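Local coordinates for antifreeze protein (Marinomonas primoryensis, PDB 3P4G) that binds ice, probably through ordered waters held on the surface of its calcium-dependent, right-handed beta-helix, at residues 127-132 with 146-151; 162-167 with 181-186. All coordinates share one frame; numbering follows the deposited sequence.

Overall arrangement
Both interactions join successive coils of the right-handed beta-helix, and interaction 1 closes before interaction 2 opens. Their centres lie about 10 Å apart. They meet directly, because 146-151 stacks on 162-167: D148 OD1 is 2.9 Å from D167 N, and V149 N is 2.9 Å from D167 O. D148 and D167 each also bind a magnesium ion, so two metals sit on successive coils. The calcium sites are in other turns, such as those leading from 134-135 to 142-145 and from 153-154 to 161-164. A calcium ion lies about 14 Å from the side chain of L130, and one lies about 8 Å from that of V181. Those calcium turns probably carry the ice-binding surface.

Interaction 1: 127-132 with 146-151. With MG (magnesium ion), chain S.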
# COMPACT_ATOMS: atom_id res chain seq x y z
N GLY A 127 -13.87 3.60 4.82
CA GLY A 127 -14.77 3.03 3.78
C GLY A 127 -14.68 3.81 2.44
O GLY A 127 -14.78 3.26 1.31
N GLY A 128 -14.40 5.09 2.57
CA GLY A 128 -14.33 5.99 1.41
C GLY A 128 -12.91 6.20 0.90
O GLY A 128 -12.05 5.31 0.96
N ASN A 129 -12.67 7.41 0.37
CA ASN A 129 -11.33 7.79 -0.11
C ASN A 129 -10.44 8.39 0.94
O ASN A 129 -10.90 9.12 1.83
CB ASN A 129 -11.47 8.84 -1.24
CG ASN A 129 -12.29 8.31 -2.43
OD1 ASN A 129 -13.17 9.01 -2.98
ND2 ASN A 129 -12.02 7.09 -2.83
N LEU A 130 -9.14 8.17 0.81
CA LEU A 130 -8.22 8.78 1.75
C LEU A 130 -7.53 9.91 1.02
O LEU A 130 -6.76 9.64 0.08
CB LEU A 130 -7.19 7.76 2.24
CG LEU A 130 -6.07 8.31 3.14
CD1 LEU A 130 -6.65 8.78 4.52
CD2 LEU A 130 -4.84 7.38 3.35
N SER A 131 -7.79 11.15 1.46
CA SER A 131 -7.13 12.33 0.85
C SER A 131 -6.38 13.18 1.87
O SER A 131 -5.88 14.25 1.51
CB SER A 131 -8.10 13.22 0.04
OG SER A 131 -9.19 13.69 0.83
N GLY A 132 -6.31 12.73 3.12
CA GLY A 132 -5.40 13.35 4.11
C GLY A 132 -4.28 12.34 4.32
O GLY A 132 -4.42 11.17 3.90
N GLY A 146 -11.32 1.67 1.42
CA GLY A 146 -12.29 1.15 0.47
C GLY A 146 -12.14 1.80 -0.89
O GLY A 146 -12.30 1.12 -1.91
N GLY A 147 -11.77 3.08 -0.88
CA GLY A 147 -11.60 3.85 -2.14
C GLY A 147 -10.14 4.00 -2.55
O GLY A 147 -9.37 3.03 -2.63
N ASP A 148 -9.76 5.24 -2.84
CA ASP A 148 -8.44 5.56 -3.36
C ASP A 148 -7.55 6.05 -2.24
O ASP A 148 -8.05 6.56 -1.22
CB ASP A 148 -8.59 6.76 -4.31
CG ASP A 148 -9.42 6.44 -5.52
OD1 ASP A 148 -9.30 5.35 -6.07
OD2 ASP A 148 -10.17 7.33 -6.00
N VAL A 149 -6.25 5.88 -2.43
CA VAL A 149 -5.24 6.52 -1.59
C VAL A 149 -4.72 7.72 -2.41
O VAL A 149 -4.00 7.55 -3.41
CB VAL A 149 -4.11 5.57 -1.22
CG1 VAL A 149 -2.92 6.38 -0.53
CG2 VAL A 149 -4.64 4.48 -0.24
N ASN A 150 -5.12 8.93 -2.02
CA ASN A 150 -4.79 10.16 -2.81
C ASN A 150 -3.64 10.97 -2.22
O ASN A 150 -3.04 11.86 -2.89
CB ASN A 150 -6.01 11.02 -2.94
CG ASN A 150 -7.04 10.38 -3.78
OD1 ASN A 150 -6.70 9.68 -4.73
ND2 ASN A 150 -8.30 10.62 -3.47
N ALA A 151 -3.30 10.66 -0.99
CA ALA A 151 -2.31 11.42 -0.28
C ALA A 151 -1.16 10.50 0.22
O ALA A 151 -0.96 9.40 -0.34
CB ALA A 151 -3.02 12.16 0.90
MG MG S . -11.40 7.38 -7.53
O HOH W 1 -11.32 5.31 -7.79
O HOH W 2 -9.75 7.29 -8.78
O HOH W 3 -12.45 7.62 -9.17
O HOH W 4 -13.00 7.93 -6.39
O HOH W 5 -11.11 9.42 -7.78
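L130 is bridged to V149 through the backbone, between two successive coils of a right-handed beta-helix. The segments lie in the loops that follow strands 123-126 and 142-145, and they run nearly parallel, 5° apart. The backbone of L130 is gripped twice. Its N donates to D148 O at 2.8 Å, and its O accepts from N150 N at 2.8 Å; both bonds are nearly straight. CG of L130 is anti to the backbone N (chi1 174°), and the branch tip CD2 comes within 4.4 Å of V149 CG1. L130 also packs on V111 of the preceding coil. The CB atoms of N150 and A151 point toward 127-132. N150 CB lies 3.4 Å from L130 O, beside the bond made by its own N. The methyl of A151 sits against two carbonyl oxygens, S131 O and G132 O. At the glycine end, G147 N donates to G128 O from above the carbonyl plane. G146 CA approaches G127 O at 3.4 Å, so there is little room for a side chain on G146. The end of the N129 side chain comes close to the backbone of G147 and D148. The two carboxylate oxygens of D148 have different partners. OD1 accepts from D167 N of the next coil and from a water 2.7 Å away. OD2 binds magnesium at 2.0 Å, and five waters, that one among them, complete the metal's octahedron.

Interaction 2: 162-167 with 181-186; sequences LIIGHD and VEVGRT. With MG (magnesium ion), chain T.
E182 is bonded to both neighbours of I163. Its N donates to L162 O, and its O accepts from I164 N at 2.8 Å, almost straight. G184 N to I164 O and R185 N to H166 O continue the pairing into the turn. D167 OD1 then takes T186 N at 3.1 Å, on its anti side, tilted somewhat out of the carboxylate plane, and also a water. That water is bound to the magnesium that D167 OD2 holds at 2.1 Å. T186 OG1 turns to D207 N of the next coil. Beside this, the R185 guanidinium lies flat on the H166 ring, planes 16° apart and centres 3.9 Å apart. NH1 stands over the ring centre, and CD2 over the guanidinium centre. R185 is extended from CG to NE (chi2 180°), which carries it alongside the ring. With an alanine in place of H166, the guanidinium would probably lose its flat support and be set free to turn. Further out, I163 CD1 lies 3.9 Å from E182 OE1. On the buried face L162 packs on V181, and I164 CD1 meets V183 CG2 at 4.3 Å. Strand 161-164 runs parallel between 142-145 and 180-183, and 201-204 follows on the far side of 180-183.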
# COMPACT_ATOMS: atom_id res chain seq x y z
N LEU A 162 -1.80 -3.55 4.22
CA LEU A 162 -2.56 -2.46 3.58
C LEU A 162 -3.41 -3.06 2.46
O LEU A 162 -2.87 -3.68 1.53
CB LEU A 162 -1.59 -1.41 3.03
CG LEU A 162 -2.26 -0.30 2.17
CD1 LEU A 162 -3.37 0.42 2.97
CD2 LEU A 162 -1.16 0.66 1.73
N ILE A 163 -4.74 -2.87 2.53
CA ILE A 163 -5.63 -3.33 1.48
C ILE A 163 -6.42 -2.09 0.98
O ILE A 163 -7.04 -1.39 1.80
CB ILE A 163 -6.69 -4.37 1.96
CG1 ILE A 163 -6.08 -5.65 2.47
CG2 ILE A 163 -7.63 -4.74 0.78
CD1 ILE A 163 -7.17 -6.76 2.76
N ILE A 164 -6.23 -1.77 -0.30
CA ILE A 164 -6.90 -0.59 -0.98
C ILE A 164 -7.87 -1.11 -1.99
O ILE A 164 -7.51 -1.89 -2.87
CB ILE A 164 -5.83 0.20 -1.69
CG1 ILE A 164 -4.89 0.68 -0.61
CG2 ILE A 164 -6.44 1.37 -2.59
CD1 ILE A 164 -3.49 1.07 -1.14
N GLY A 165 -9.11 -0.64 -1.93
CA GLY A 165 -10.10 -1.10 -2.90
C GLY A 165 -9.89 -0.60 -4.32
O GLY A 165 -10.11 -1.32 -5.28
N HIS A 166 -9.59 0.68 -4.43
CA HIS A 166 -9.45 1.31 -5.74
C HIS A 166 -8.00 1.68 -6.13
O HIS A 166 -7.12 0.79 -6.17
CB HIS A 166 -10.44 2.48 -5.87
CG HIS A 166 -11.88 2.10 -5.67
ND1 HIS A 166 -12.88 3.04 -5.50
CD2 HIS A 166 -12.49 0.89 -5.62
CE1 HIS A 166 -14.05 2.42 -5.36
NE2 HIS A 166 -13.84 1.11 -5.44
N ASP A 167 -7.70 2.97 -6.37
CA ASP A 167 -6.40 3.35 -6.99
C ASP A 167 -5.43 3.92 -5.96
O ASP A 167 -5.84 4.36 -4.86
CB ASP A 167 -6.61 4.51 -8.01
CG ASP A 167 -7.48 4.12 -9.18
OD1 ASP A 167 -7.60 2.94 -9.51
OD2 ASP A 167 -8.05 5.04 -9.79
N VAL A 181 0.85 -5.36 0.68
CA VAL A 181 -0.07 -4.36 0.06
C VAL A 181 -0.86 -5.10 -1.01
O VAL A 181 -0.30 -5.87 -1.81
CB VAL A 181 0.71 -3.23 -0.64
CG1 VAL A 181 -0.25 -2.20 -1.28
CG2 VAL A 181 1.63 -2.52 0.40
N GLU A 182 -2.15 -4.82 -1.03
CA GLU A 182 -3.00 -5.21 -2.18
C GLU A 182 -3.75 -3.97 -2.67
O GLU A 182 -4.42 -3.26 -1.89
CB GLU A 182 -4.01 -6.26 -1.72
CG GLU A 182 -3.34 -7.60 -1.26
CD GLU A 182 -4.30 -8.62 -0.68
OE1 GLU A 182 -5.45 -8.28 -0.35
OE2 GLU A 182 -3.88 -9.80 -0.50
N VAL A 183 -3.59 -3.68 -3.95
CA VAL A 183 -4.28 -2.53 -4.61
C VAL A 183 -5.31 -3.11 -5.52
O VAL A 183 -4.96 -3.85 -6.46
CB VAL A 183 -3.27 -1.68 -5.43
CG1 VAL A 183 -4.00 -0.50 -6.10
CG2 VAL A 183 -2.09 -1.14 -4.53
N GLY A 184 -6.60 -2.77 -5.32
CA GLY A 184 -7.68 -3.42 -6.06
C GLY A 184 -7.75 -2.93 -7.49
O GLY A 184 -8.19 -3.65 -8.38
N ARG A 185 -7.32 -1.68 -7.72
CA ARG A 185 -7.28 -1.15 -9.05
C ARG A 185 -5.88 -0.71 -9.46
O ARG A 185 -4.98 -1.54 -9.43
CB ARG A 185 -8.40 -0.11 -9.28
CG ARG A 185 -9.76 -0.75 -9.09
CD ARG A 185 -10.95 0.20 -9.29
NE ARG A 185 -12.16 -0.56 -8.93
CZ ARG A 185 -13.38 -0.05 -8.86
NH1 ARG A 185 -13.60 1.22 -9.15
NH2 ARG A 185 -14.40 -0.84 -8.49
N THR A 186 -5.67 0.57 -9.77
CA THR A 186 -4.48 0.98 -10.52
C THR A 186 -3.59 1.90 -9.71
O THR A 186 -4.08 2.72 -8.92
CB THR A 186 -4.95 1.66 -11.85
OG1 THR A 186 -5.50 0.63 -12.71
CG2 THR A 186 -3.84 2.45 -12.58
MG MG T . -8.63 4.84 -11.75
O HOH W 6 -9.02 2.90 -11.70
O HOH W 7 -7.95 7.05 -11.46
O HOH W 8 -9.49 5.42 -13.57
O HOH W 9 -6.64 4.87 -12.99